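Local coordinates for acyl-CoA N-acyltransferases (NAT) superfamily protein (Arabidopsis thaliana, PDB 6TH0) that binds acetyl-CoA and probably transfers its acetyl group to the N-terminal methionine of transmembrane proteins and to lysines of proteins, at residues E17-I22 with N38-G43; V67-V72 with N117-Y122; K75-S80 with G92-I97; K121-I126 with R130-H135. All coordinates share one frame; numbering follows the deposited sequence.

All four contacts belong to one GNAT fold and converge on its mixed sheet. Interaction 1 pairs two helices on one side of it, and V39 CG1 of that pair lies 3.8 Å from T68 CG2 of interaction 2. Interaction 2 sets helix 111-123 against the opposite side. The centres of interactions 2 and 4 are about 6 Å apart, and both use this helix. Interaction 3 adjoins interaction 2 through backbone pairing, with V72 O 2.8 Å from L94 N. Interactions 3 and 4 meet at H135, whose ND1 is 2.7 Å from Y96 OH; E78 OE2 bonds its NE2. H135 touches acetyl-CoA, and the side chain of V67 in interaction 2 is about 8 Å from the cofactor.

Interaction 1. Residues E17-I22 with N38-G43; sequences ERLEQI and NVVNGG
L19 overlaps V39 and V40 with a single methyl, CD2. This atom lies 3.5 Å from V39 CG1 and 4.0 Å from V40 CG1. It also reaches V39 CB at 4.0 Å. One leucine branch therefore serves two consecutive residues of the facing helix. CG of L19 stands anti to the backbone N (chi1 -169°), which carries the fork out from its own helix toward the other. V39 meets it obliquely. V40 runs alongside in the opposite sense and offers the methyl that sits beside its own backbone N (chi1 -56°). All three side chains are buried, and no hydrogen bond joins the segments. The contact is small and apolar, with 92 Å² buried in total.

Other groups complete the surroundings. L19 also packs on F66, F36 and I11, while V39 packs on T68, I45 and S47. Away from this contact, R18 NH1 donates to Q21 OE1 at 2.8 Å. The nitrogen lies in the plane of the Q21 carbonyl, but the oxygen is tilted out of the guanidinium plane. R18 NE bonds to L63 O, which ties this helix to strand 63-73. Helix 33-41 stops just beyond the contact. There G42 N bonds to V39 O at 3.1 Å, and G42 is the first residue to leave helical angles, with positive phi.

The side chain of L19 is about 12 Å from the bound acetyl-CoA, so the contact does not line the pocket. It joins helices 16-26 and 33-41, the helical pair between the first two strands of the GNAT fold.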
loop_
_atom_site.group_PDB
_atom_site.type_symbol
_atom_site.label_atom_id
_atom_site.label_comp_id
_atom_site.label_asym_id
_atom_site.label_seq_id
_atom_site.Cartn_x
_atom_site.Cartn_y
_atom_site.Cartn_z
ATOM N N GLU A 17 -16.075 1.991 8.863
ATOM C CA GLU A 17 -16.850 3.030 8.177
ATOM C C GLU A 17 -15.945 4.095 7.580
ATOM O O GLU A 17 -16.060 4.435 6.395
ATOM C CB GLU A 17 -17.849 3.671 9.138
ATOM C CG GLU A 17 -18.908 4.513 8.449
ATOM C CD GLU A 17 -19.722 5.342 9.430
ATOM O OE1 GLU A 17 -19.857 4.917 10.599
ATOM O OE2 GLU A 17 -20.216 6.420 9.034
ATOM N N ARG A 18 -15.029 4.632 8.385
ATOM C CA ARG A 18 -14.134 5.672 7.883
ATOM C C ARG A 18 -13.258 5.150 6.751
ATOM O O ARG A 18 -13.065 5.833 5.740
ATOM C CB ARG A 18 -13.280 6.220 9.027
ATOM C CG ARG A 18 -12.122 7.110 8.584
ATOM C CD ARG A 18 -12.617 8.453 8.048
ATOM N NE ARG A 18 -11.516 9.412 8.018
ATOM C CZ ARG A 18 -11.584 10.613 7.445
ATOM N NH1 ARG A 18 -12.705 11.002 6.856
ATOM N NH2 ARG A 18 -10.537 11.423 7.474
ATOM N N LEU A 19 -12.731 3.933 6.895
ATOM C CA LEU A 19 -11.872 3.360 5.866
ATOM C C LEU A 19 -12.601 3.241 4.539
ATOM O O LEU A 19 -12.051 3.602 3.485
ATOM C CB LEU A 19 -11.361 1.982 6.309
ATOM C CG LEU A 19 -10.251 1.361 5.456
ATOM C CD1 LEU A 19 -8.933 2.138 5.494
ATOM C CD2 LEU A 19 -10.059 -0.119 5.826
ATOM N N GLU A 20 -13.831 2.725 4.563
ATOM C CA GLU A 20 -14.574 2.585 3.318
ATOM C C GLU A 20 -14.831 3.951 2.714
ATOM O O GLU A 20 -14.650 4.158 1.512
ATOM C CB GLU A 20 -15.906 1.878 3.539
ATOM C CG GLU A 20 -15.843 0.382 3.777
ATOM C CD GLU A 20 -17.233 -0.204 3.950
ATOM O OE1 GLU A 20 -17.979 0.287 4.827
ATOM O OE2 GLU A 20 -17.589 -1.137 3.197
ATOM N N GLN A 21 -15.205 4.903 3.560
ATOM C CA GLN A 21 -15.584 6.230 3.083
ATOM C C GLN A 21 -14.403 6.947 2.434
ATOM O O GLN A 21 -14.536 7.517 1.345
ATOM C CB GLN A 21 -16.153 7.014 4.262
ATOM C CG GLN A 21 -16.330 8.498 4.064
ATOM C CD GLN A 21 -15.854 9.266 5.283
ATOM O OE1 GLN A 21 -14.709 9.718 5.334
ATOM N NE2 GLN A 21 -16.719 9.394 6.282
ATOM N N ILE A 22 -13.237 6.927 3.085
ATOM C CA ILE A 22 -12.060 7.603 2.542
ATOM C C ILE A 22 -11.600 6.942 1.243
ATOM O O ILE A 22 -11.164 7.628 0.312
ATOM C CB ILE A 22 -10.938 7.670 3.593
ATOM C CG1 ILE A 22 -9.885 8.705 3.163
ATOM C CG2 ILE A 22 -10.286 6.286 3.788
ATOM C CD1 ILE A 22 -8.925 9.094 4.269
ATOM N N ASN A 38 -12.013 -7.638 4.964
ATOM C CA ASN A 38 -10.717 -8.310 4.963
ATOM C C ASN A 38 -9.648 -7.427 5.596
ATOM O O ASN A 38 -8.875 -7.882 6.446
ATOM C CB ASN A 38 -10.355 -8.680 3.525
ATOM C CG ASN A 38 -9.058 -9.478 3.402
ATOM O OD1 ASN A 38 -8.381 -9.818 4.391
ATOM N ND2 ASN A 38 -8.747 -9.846 2.164
ATOM N N VAL A 39 -9.630 -6.146 5.244
ATOM C CA VAL A 39 -8.598 -5.244 5.753
ATOM C C VAL A 39 -8.680 -5.152 7.274
ATOM O O VAL A 39 -7.694 -5.383 7.980
ATOM C CB VAL A 39 -8.729 -3.852 5.106
ATOM C CG1 VAL A 39 -7.820 -2.850 5.802
ATOM C CG2 VAL A 39 -8.412 -3.895 3.613
ATOM N N VAL A 40 -9.867 -4.830 7.806
ATOM C CA VAL A 40 -9.982 -4.571 9.241
ATOM C C VAL A 40 -9.860 -5.849 10.061
ATOM O O VAL A 40 -9.536 -5.792 11.254
ATOM C CB VAL A 40 -11.308 -3.855 9.548
ATOM C CG1 VAL A 40 -11.404 -2.569 8.709
ATOM C CG2 VAL A 40 -12.506 -4.796 9.308
ATOM N N ASN A 41 -10.138 -7.001 9.461
ATOM C CA ASN A 41 -9.986 -8.293 10.121
ATOM C C ASN A 41 -8.579 -8.865 9.994
ATOM O O ASN A 41 -8.254 -9.833 10.692
ATOM C CB ASN A 41 -11.016 -9.279 9.573
ATOM C CG ASN A 41 -12.429 -8.898 9.968
ATOM O OD1 ASN A 41 -12.661 -8.422 11.077
ATOM N ND2 ASN A 41 -13.379 -9.092 9.058
ATOM N N GLY A 42 -7.744 -8.279 9.140
ATOM C CA GLY A 42 -6.338 -8.670 9.051
ATOM C C GLY A 42 -6.139 -9.996 8.339
ATOM O O GLY A 42 -6.637 -10.206 7.228
ATOM N N GLY A 43 -5.360 -10.885 8.947
ATOM C CA GLY A 43 -5.000 -12.120 8.282
ATOM C C GLY A 43 -4.016 -11.942 7.142
ATOM O O GLY A 43 -2.821 -11.725 7.377
#

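Interaction 2. Residues V67-V72 with N117-Y122; sequences VTAKIV and NEVVKY
Strand 67-72 and helix 117-122 run roughly the same way, their axes 28° apart in direction and 9.6 Å apart at closest approach. V119 is the central side chain. Its CG2 is shared by both methyls of V67, with CG1 and CG2 of V67 each 3.8 Å away. CG1 of V119 stands anti to the backbone N (chi1 179°) and points to A69, whose CB lies 4.4 Å from it. The two valines meet obliquely. The backbones are nearest at A69 and V119, with their CA atoms 7.7 Å apart.

One helical turn later, Y122 meets I71. CD1 of I71 comes to the edge of the ring, near its plane, 4.2 Å from CE2 of Y122. The ring of Y122 also meets that of W48, with their planes at about 65°. On the helix itself, K121 and E118 form a long, weak salt bridge, 3.6 Å between K121 NZ and E118 OE2.

V67, A69 and V119 are buried. T68 points to the other side of the sheet, where it packs on helix 33-41. The side chain of V67 is about 4 Å from that of L100, an acetyl-CoA-binding residue. The helix that follows the acetyl-CoA-binding loop packs here on the central sheet, as in the GNAT fold.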
loop_
_atom_site.group_PDB
_atom_site.type_symbol
_atom_site.label_atom_id
_atom_site.label_comp_id
_atom_site.label_asym_id
_atom_site.label_seq_id
_atom_site.Cartn_x
_atom_site.Cartn_y
_atom_site.Cartn_z
ATOM N N VAL A 67 -2.549 2.808 4.667
ATOM C CA VAL A 67 -1.917 1.983 3.643
ATOM C C VAL A 67 -2.360 0.545 3.888
ATOM O O VAL A 67 -2.489 0.135 5.044
ATOM C CB VAL A 67 -0.383 2.091 3.673
ATOM C CG1 VAL A 67 0.159 1.580 5.003
ATOM C CG2 VAL A 67 0.235 1.342 2.496
ATOM N N THR A 68 -2.756 -0.158 2.825
ATOM C CA THR A 68 -3.121 -1.572 2.911
ATOM C C THR A 68 -2.213 -2.413 2.014
ATOM O O THR A 68 -1.751 -1.952 0.960
ATOM C CB THR A 68 -4.570 -1.803 2.517
ATOM O OG1 THR A 68 -4.750 -1.403 1.154
ATOM C CG2 THR A 68 -5.498 -0.992 3.422
ATOM N N ALA A 69 -1.932 -3.645 2.448
ATOM C CA ALA A 69 -1.012 -4.507 1.720
ATOM C C ALA A 69 -1.401 -5.966 1.950
ATOM O O ALA A 69 -1.968 -6.321 2.985
ATOM C CB ALA A 69 0.448 -4.281 2.144
ATOM N N LYS A 70 -1.023 -6.828 1.017
ATOM C CA LYS A 70 -1.287 -8.246 1.205
ATOM C C LYS A 70 -0.027 -9.030 0.924
ATOM O O LYS A 70 0.893 -8.560 0.251
ATOM C CB LYS A 70 -2.426 -8.767 0.316
ATOM C CG LYS A 70 -2.119 -8.747 -1.176
ATOM C CD LYS A 70 -3.196 -9.506 -1.938
ATOM C CE LYS A 70 -2.963 -9.477 -3.444
ATOM N NZ LYS A 70 -4.028 -10.234 -4.161
ATOM N N ILE A 71 -0.015 -10.234 1.451
ATOM C CA ILE A 71 1.145 -11.099 1.352
ATOM C C ILE A 71 0.961 -12.006 0.144
ATOM O O ILE A 71 -0.124 -12.563 -0.073
ATOM C CB ILE A 71 1.313 -11.884 2.658
ATOM C CG1 ILE A 71 1.362 -10.895 3.827
ATOM C CG2 ILE A 71 2.587 -12.700 2.613
ATOM C CD1 ILE A 71 2.560 -9.971 3.808
ATOM N N VAL A 72 2.038 -12.179 -0.623
ATOM C CA VAL A 72 2.036 -12.888 -1.897
ATOM C C VAL A 72 3.187 -13.887 -1.895
ATOM O O VAL A 72 4.320 -13.516 -1.572
ATOM C CB VAL A 72 2.209 -11.892 -3.065
ATOM C CG1 VAL A 72 2.105 -12.583 -4.404
ATOM C CG2 VAL A 72 1.182 -10.755 -2.960
ATOM N N ASN A 117 6.994 3.620 4.541
ATOM C CA ASN A 117 8.089 3.169 5.390
ATOM C C ASN A 117 7.637 2.044 6.320
ATOM O O ASN A 117 8.369 1.065 6.538
ATOM C CB ASN A 117 8.632 4.360 6.184
ATOM C CG ASN A 117 9.864 4.021 6.968
ATOM O OD1 ASN A 117 10.763 3.357 6.462
ATOM N ND2 ASN A 117 9.919 4.473 8.214
ATOM N N GLU A 118 6.428 2.164 6.877
ATOM C CA GLU A 118 5.895 1.103 7.728
ATOM C C GLU A 118 5.820 -0.220 6.981
ATOM O O GLU A 118 6.147 -1.275 7.536
ATOM C CB GLU A 118 4.510 1.490 8.249
ATOM C CG GLU A 118 4.505 2.688 9.187
ATOM C CD GLU A 118 5.275 2.427 10.464
ATOM O OE1 GLU A 118 5.365 1.251 10.860
ATOM O OE2 GLU A 118 5.805 3.388 11.064
ATOM N N VAL A 119 5.406 -0.187 5.714
ATOM C CA VAL A 119 5.291 -1.420 4.948
ATOM C C VAL A 119 6.669 -2.023 4.684
ATOM O O VAL A 119 6.865 -3.235 4.812
ATOM C CB VAL A 119 4.537 -1.164 3.634
ATOM C CG1 VAL A 119 4.438 -2.451 2.836
ATOM C CG2 VAL A 119 3.130 -0.579 3.912
ATOM N N VAL A 120 7.643 -1.190 4.319
ATOM C CA VAL A 120 8.996 -1.686 4.068
ATOM C C VAL A 120 9.609 -2.234 5.348
ATOM O O VAL A 120 10.227 -3.306 5.352
ATOM C CB VAL A 120 9.864 -0.563 3.465
ATOM C CG1 VAL A 120 11.315 -1.033 3.300
ATOM C CG2 VAL A 120 9.270 -0.072 2.161
ATOM N N LYS A 121 9.445 -1.512 6.455
ATOM C CA LYS A 121 9.947 -1.991 7.738
ATOM C C LYS A 121 9.282 -3.302 8.136
ATOM O O LYS A 121 9.919 -4.176 8.732
ATOM C CB LYS A 121 9.729 -0.902 8.790
ATOM C CG LYS A 121 10.845 0.142 8.806
ATOM C CD LYS A 121 10.536 1.374 9.660
ATOM C CE LYS A 121 9.949 1.072 11.021
ATOM N NZ LYS A 121 9.173 2.271 11.487
ATOM N N TYR A 122 7.997 -3.454 7.814
ATOM C CA TYR A 122 7.309 -4.712 8.075
ATOM C C TYR A 122 7.900 -5.841 7.241
ATOM O O TYR A 122 8.211 -6.916 7.766
ATOM C CB TYR A 122 5.808 -4.570 7.805
ATOM C CG TYR A 122 5.048 -5.863 8.027
ATOM C CD1 TYR A 122 4.722 -6.280 9.311
ATOM C CD2 TYR A 122 4.673 -6.675 6.960
ATOM C CE1 TYR A 122 4.040 -7.465 9.534
ATOM C CE2 TYR A 122 3.985 -7.870 7.178
ATOM C CZ TYR A 122 3.674 -8.251 8.464
ATOM O OH TYR A 122 2.991 -9.419 8.694
#

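Interaction 3. Residues K75-S80 with G92-I97; sequences KESEIS and GTLVYI
L94, I79 and S77 carry this contact, and L94 buries the largest area. Its CD1 is the atom that does the touching on the strand side. It lies 3.7 Å from both CG1 and CD1 of I79, and the two side chains meet at a slant. The same methyl sits 3.3 Å from S77 OG and 3.7 Å from S77 CB. L94 CG stands anti to the carbonyl carbon (chi1 -69°), and this directs the branch into the loop.

The hydroxyl of S77 gains no bond from L94. It is hydrogen-bonded to A74 O, and I79 N donates weakly to it at 3.5 Å. S77 opens a type I beta turn that runs to S80. That turn is closed by a weak bond from S80 N to S77 O. It brings S77 and I79 to the same methyl.

I79 packs further on Y133 and on L173, V175 and F177 of strand 167-177. V95, next to L94, faces helix 111-123 on the opposite side of the sheet. The touching residues are not at the cofactor, but E78 and Y96 hydrogen-bond H135, which touches it. The contact folds the long connection between antiparallel strands 63-73 and 93-102 back over the sheet of the GNAT fold.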
loop_
_atom_site.group_PDB
_atom_site.type_symbol
_atom_site.label_atom_id
_atom_site.label_comp_id
_atom_site.label_asym_id
_atom_site.label_seq_id
_atom_site.Cartn_x
_atom_site.Cartn_y
_atom_site.Cartn_z
ATOM N N LYS A 75 6.752 -16.934 -5.861
ATOM C CA LYS A 75 6.656 -17.612 -7.151
ATOM C C LYS A 75 5.290 -17.466 -7.804
ATOM O O LYS A 75 5.142 -17.848 -8.970
ATOM C CB LYS A 75 7.026 -19.088 -7.023
ATOM C CG LYS A 75 8.532 -19.309 -7.007
ATOM C CD LYS A 75 8.947 -20.531 -7.820
ATOM C CE LYS A 75 10.465 -20.642 -7.944
ATOM N NZ LYS A 75 10.878 -21.976 -8.488
ATOM N N GLU A 76 4.292 -16.960 -7.088
ATOM C CA GLU A 76 2.982 -16.690 -7.659
ATOM C C GLU A 76 2.805 -15.226 -8.035
ATOM O O GLU A 76 1.711 -14.830 -8.466
ATOM C CB GLU A 76 1.882 -17.133 -6.683
ATOM C CG GLU A 76 1.980 -18.606 -6.308
ATOM C CD GLU A 76 0.834 -19.079 -5.431
ATOM O OE1 GLU A 76 0.532 -20.293 -5.459
ATOM O OE2 GLU A 76 0.234 -18.242 -4.721
ATOM N N SER A 77 3.835 -14.404 -7.826
ATOM C CA SER A 77 3.742 -12.982 -8.119
ATOM C C SER A 77 4.142 -12.730 -9.565
ATOM O O SER A 77 4.860 -13.521 -10.184
ATOM C CB SER A 77 4.649 -12.170 -7.191
ATOM O OG SER A 77 6.009 -12.377 -7.547
ATOM N N GLU A 78 3.700 -11.588 -10.092
ATOM C CA GLU A 78 4.072 -11.245 -11.456
ATOM C C GLU A 78 5.527 -10.819 -11.601
ATOM O O GLU A 78 5.991 -10.676 -12.736
ATOM C CB GLU A 78 3.174 -10.125 -11.970
ATOM C CG GLU A 78 3.446 -8.799 -11.308
ATOM C CD GLU A 78 2.335 -7.795 -11.550
ATOM O OE1 GLU A 78 1.224 -7.998 -11.010
ATOM O OE2 GLU A 78 2.580 -6.802 -12.271
ATOM N N ILE A 79 6.255 -10.606 -10.508
ATOM C CA ILE A 79 7.654 -10.205 -10.598
ATOM C C ILE A 79 8.578 -11.364 -10.258
ATOM O O ILE A 79 9.770 -11.162 -10.020
ATOM C CB ILE A 79 7.960 -8.990 -9.710
ATOM C CG1 ILE A 79 7.701 -9.330 -8.246
ATOM C CG2 ILE A 79 7.151 -7.785 -10.150
ATOM C CD1 ILE A 79 8.052 -8.222 -7.307
ATOM N N SER A 80 8.052 -12.587 -10.269
ATOM C CA SER A 80 8.892 -13.746 -10.018
ATOM C C SER A 80 10.035 -13.813 -11.020
ATOM O O SER A 80 11.105 -14.347 -10.711
ATOM C CB SER A 80 8.055 -15.024 -10.064
ATOM O OG SER A 80 8.827 -16.133 -9.663
ATOM N N GLY A 92 9.894 -18.020 -0.435
ATOM C CA GLY A 92 9.779 -16.665 0.057
ATOM C C GLY A 92 8.489 -15.975 -0.358
ATOM O O GLY A 92 7.670 -16.496 -1.121
ATOM N N THR A 93 8.286 -14.795 0.216
ATOM C CA THR A 93 7.096 -13.990 -0.002
ATOM C C THR A 93 7.458 -12.577 -0.430
ATOM O O THR A 93 8.618 -12.165 -0.424
ATOM C CB THR A 93 6.245 -13.915 1.265
ATOM O OG1 THR A 93 7.079 -13.480 2.352
ATOM C CG2 THR A 93 5.597 -15.288 1.584
ATOM N N LEU A 94 6.414 -11.847 -0.767
ATOM C CA LEU A 94 6.477 -10.441 -1.131
ATOM C C LEU A 94 5.306 -9.749 -0.459
ATOM O O LEU A 94 4.282 -10.378 -0.186
ATOM C CB LEU A 94 6.398 -10.252 -2.641
ATOM C CG LEU A 94 7.589 -10.732 -3.446
ATOM C CD1 LEU A 94 7.214 -10.880 -4.904
ATOM C CD2 LEU A 94 8.728 -9.741 -3.281
ATOM N N VAL A 95 5.480 -8.462 -0.153
ATOM C CA VAL A 95 4.383 -7.610 0.298
ATOM C C VAL A 95 3.939 -6.759 -0.882
ATOM O O VAL A 95 4.773 -6.121 -1.537
ATOM C CB VAL A 95 4.805 -6.740 1.495
ATOM C CG1 VAL A 95 3.653 -5.841 1.933
ATOM C CG2 VAL A 95 5.256 -7.636 2.654
ATOM N N TYR A 96 2.635 -6.778 -1.172
ATOM C CA TYR A 96 2.040 -6.018 -2.269
ATOM C C TYR A 96 1.191 -4.887 -1.697
ATOM O O TYR A 96 0.157 -5.140 -1.077
ATOM C CB TYR A 96 1.183 -6.939 -3.148
ATOM C CG TYR A 96 0.550 -6.261 -4.348
ATOM C CD1 TYR A 96 1.307 -5.948 -5.478
ATOM C CD2 TYR A 96 -0.810 -5.951 -4.358
ATOM C CE1 TYR A 96 0.741 -5.328 -6.578
ATOM C CE2 TYR A 96 -1.390 -5.324 -5.450
ATOM C CZ TYR A 96 -0.619 -5.016 -6.554
ATOM O OH TYR A 96 -1.212 -4.404 -7.638
ATOM N N ILE A 97 1.593 -3.640 -1.944
ATOM C CA ILE A 97 0.768 -2.527 -1.481
ATOM C C ILE A 97 -0.446 -2.419 -2.384
ATOM O O ILE A 97 -0.322 -2.362 -3.619
ATOM C CB ILE A 97 1.563 -1.213 -1.464
ATOM C CG1 ILE A 97 2.603 -1.229 -0.343
ATOM C CG2 ILE A 97 0.579 -0.009 -1.323
ATOM C CD1 ILE A 97 3.650 -0.148 -0.474
#

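Interaction 4. Residues K121-I126 with R130-H135; sequences KYSSGI and RGVYLH
S123 has chi1 76°, which places OG between its backbone N and carbonyl carbon. In V132, CG1 stands anti to the backbone N (chi1 -177°), which leaves CG2 beside that N and facing S123. These choices bring S123 OG to 3.5 Å from V132 CG2. S123 CB lies 3.8 Å from the same methyl. The hydroxyl finds its polar partner within the helix, in V120 O, so it presents a compact, satisfied group to the valine.

S123 CB also comes to 4.1 Å from G131 O. The chains are closest here, with S123 CA and G131 CA 6.0 Å apart. G131 has no side chain and extended backbone angles with positive phi. No hydrogen bond crosses the contact. All three touching residues are buried. V132 packs also on I97, and S123 on V95.

Nearby, S124 OG donates to K121 O at 2.9 Å, reaching it from above the carbonyl plane, 40° out of it. Further along the strand, H135 touches acetyl-CoA and stacks on F161.

The contact packs the C-terminal part of helix 111-123 against the start of strand 129-137. It closes the beta-alpha-beta crossover from strand 93-102 to its parallel neighbour, the unit that holds acetyl-CoA in GNAT enzymes.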
loop_
_atom_site.group_PDB
_atom_site.type_symbol
_atom_site.label_atom_id
_atom_site.label_comp_id
_atom_site.label_asym_id
_atom_site.label_seq_id
_atom_site.Cartn_x
_atom_site.Cartn_y
_atom_site.Cartn_z
ATOM N N LYS A 121 9.445 -1.512 6.455
ATOM C CA LYS A 121 9.947 -1.991 7.738
ATOM C C LYS A 121 9.282 -3.302 8.136
ATOM O O LYS A 121 9.919 -4.176 8.732
ATOM C CB LYS A 121 9.729 -0.902 8.790
ATOM C CG LYS A 121 10.845 0.142 8.806
ATOM C CD LYS A 121 10.536 1.374 9.660
ATOM C CE LYS A 121 9.949 1.072 11.021
ATOM N NZ LYS A 121 9.173 2.271 11.487
ATOM N N TYR A 122 7.997 -3.454 7.814
ATOM C CA TYR A 122 7.309 -4.712 8.075
ATOM C C TYR A 122 7.900 -5.841 7.241
ATOM O O TYR A 122 8.211 -6.916 7.766
ATOM C CB TYR A 122 5.808 -4.570 7.805
ATOM C CG TYR A 122 5.048 -5.863 8.027
ATOM C CD1 TYR A 122 4.722 -6.280 9.311
ATOM C CD2 TYR A 122 4.673 -6.675 6.960
ATOM C CE1 TYR A 122 4.040 -7.465 9.534
ATOM C CE2 TYR A 122 3.985 -7.870 7.178
ATOM C CZ TYR A 122 3.674 -8.251 8.464
ATOM O OH TYR A 122 2.991 -9.419 8.694
ATOM N N SER A 123 8.067 -5.612 5.936
ATOM C CA SER A 123 8.554 -6.661 5.043
ATOM C C SER A 123 9.962 -7.107 5.411
ATOM O O SER A 123 10.326 -8.267 5.187
ATOM C CB SER A 123 8.523 -6.187 3.593
ATOM O OG SER A 123 9.593 -5.294 3.330
ATOM N N SER A 124 10.766 -6.205 5.965
ATOM C CA SER A 124 12.133 -6.565 6.310
ATOM C C SER A 124 12.204 -7.443 7.551
ATOM O O SER A 124 13.278 -7.977 7.845
ATOM C CB SER A 124 12.982 -5.300 6.489
ATOM O OG SER A 124 12.513 -4.504 7.564
ATOM N N GLY A 125 11.093 -7.625 8.270
ATOM C CA GLY A 125 11.083 -8.428 9.480
ATOM C C GLY A 125 10.634 -9.864 9.258
ATOM O O GLY A 125 10.823 -10.725 10.127
ATOM N N ILE A 126 10.087 -10.150 8.083
ATOM C CA ILE A 126 9.571 -11.481 7.755
ATOM C C ILE A 126 10.719 -12.265 7.138
ATOM O O ILE A 126 11.304 -11.803 6.147
ATOM C CB ILE A 126 8.382 -11.415 6.788
ATOM C CG1 ILE A 126 7.326 -10.413 7.264
ATOM C CG2 ILE A 126 7.768 -12.820 6.614
ATOM C CD1 ILE A 126 6.905 -10.590 8.696
ATOM N N ARG A 130 10.932 -10.942 0.451
ATOM C CA ARG A 130 11.937 -10.445 -0.479
ATOM C C ARG A 130 11.795 -8.970 -0.789
ATOM O O ARG A 130 12.715 -8.388 -1.391
ATOM C CB ARG A 130 11.877 -11.234 -1.790
ATOM C CG ARG A 130 12.089 -12.743 -1.602
ATOM C CD ARG A 130 11.988 -13.498 -2.919
ATOM N NE ARG A 130 12.296 -14.919 -2.787
ATOM C CZ ARG A 130 13.517 -15.437 -2.888
ATOM N NH1 ARG A 130 14.558 -14.647 -3.124
ATOM N NH2 ARG A 130 13.707 -16.745 -2.755
ATOM N N GLY A 131 10.716 -8.350 -0.369
ATOM C CA GLY A 131 10.551 -6.934 -0.638
ATOM C C GLY A 131 9.092 -6.567 -0.806
ATOM O O GLY A 131 8.196 -7.295 -0.385
ATOM N N VAL A 132 8.890 -5.407 -1.435
ATOM C CA VAL A 132 7.586 -4.771 -1.597
ATOM C C VAL A 132 7.400 -4.426 -3.067
ATOM O O VAL A 132 8.349 -3.995 -3.729
ATOM C CB VAL A 132 7.486 -3.492 -0.732
ATOM C CG1 VAL A 132 6.089 -2.844 -0.831
ATOM C CG2 VAL A 132 7.887 -3.789 0.720
ATOM N N TYR A 133 6.190 -4.629 -3.589
ATOM C CA TYR A 133 5.862 -4.168 -4.936
ATOM C C TYR A 133 4.424 -3.666 -4.966
ATOM O O TYR A 133 3.656 -3.835 -4.015
ATOM C CB TYR A 133 6.116 -5.244 -6.015
ATOM C CG TYR A 133 5.135 -6.406 -6.136
ATOM C CD1 TYR A 133 5.048 -7.397 -5.153
ATOM C CD2 TYR A 133 4.336 -6.545 -7.273
ATOM C CE1 TYR A 133 4.149 -8.466 -5.285
ATOM C CE2 TYR A 133 3.451 -7.608 -7.416
ATOM C CZ TYR A 133 3.360 -8.572 -6.426
ATOM O OH TYR A 133 2.471 -9.639 -6.584
ATOM N N LEU A 134 4.094 -2.967 -6.041
ATOM C CA LEU A 134 2.787 -2.351 -6.196
ATOM C C LEU A 134 2.666 -1.848 -7.626
ATOM O O LEU A 134 3.634 -1.844 -8.392
ATOM C CB LEU A 134 2.599 -1.208 -5.195
ATOM C CG LEU A 134 3.527 -0.023 -5.502
ATOM C CD1 LEU A 134 2.853 1.235 -5.042
ATOM C CD2 LEU A 134 4.925 -0.152 -4.866
ATOM N N HIS A 135 1.471 -1.387 -7.959
ATOM C CA HIS A 135 1.200 -0.747 -9.232
ATOM C C HIS A 135 0.689 0.658 -8.965
ATOM O O HIS A 135 -0.100 0.877 -8.043
ATOM C CB HIS A 135 0.184 -1.542 -10.062
ATOM C CG HIS A 135 0.672 -2.890 -10.486
ATOM N ND1 HIS A 135 0.507 -4.022 -9.718
ATOM C CD2 HIS A 135 1.306 -3.287 -11.613
ATOM C CE1 HIS A 135 1.024 -5.060 -10.353
ATOM N NE2 HIS A 135 1.516 -4.640 -11.506
#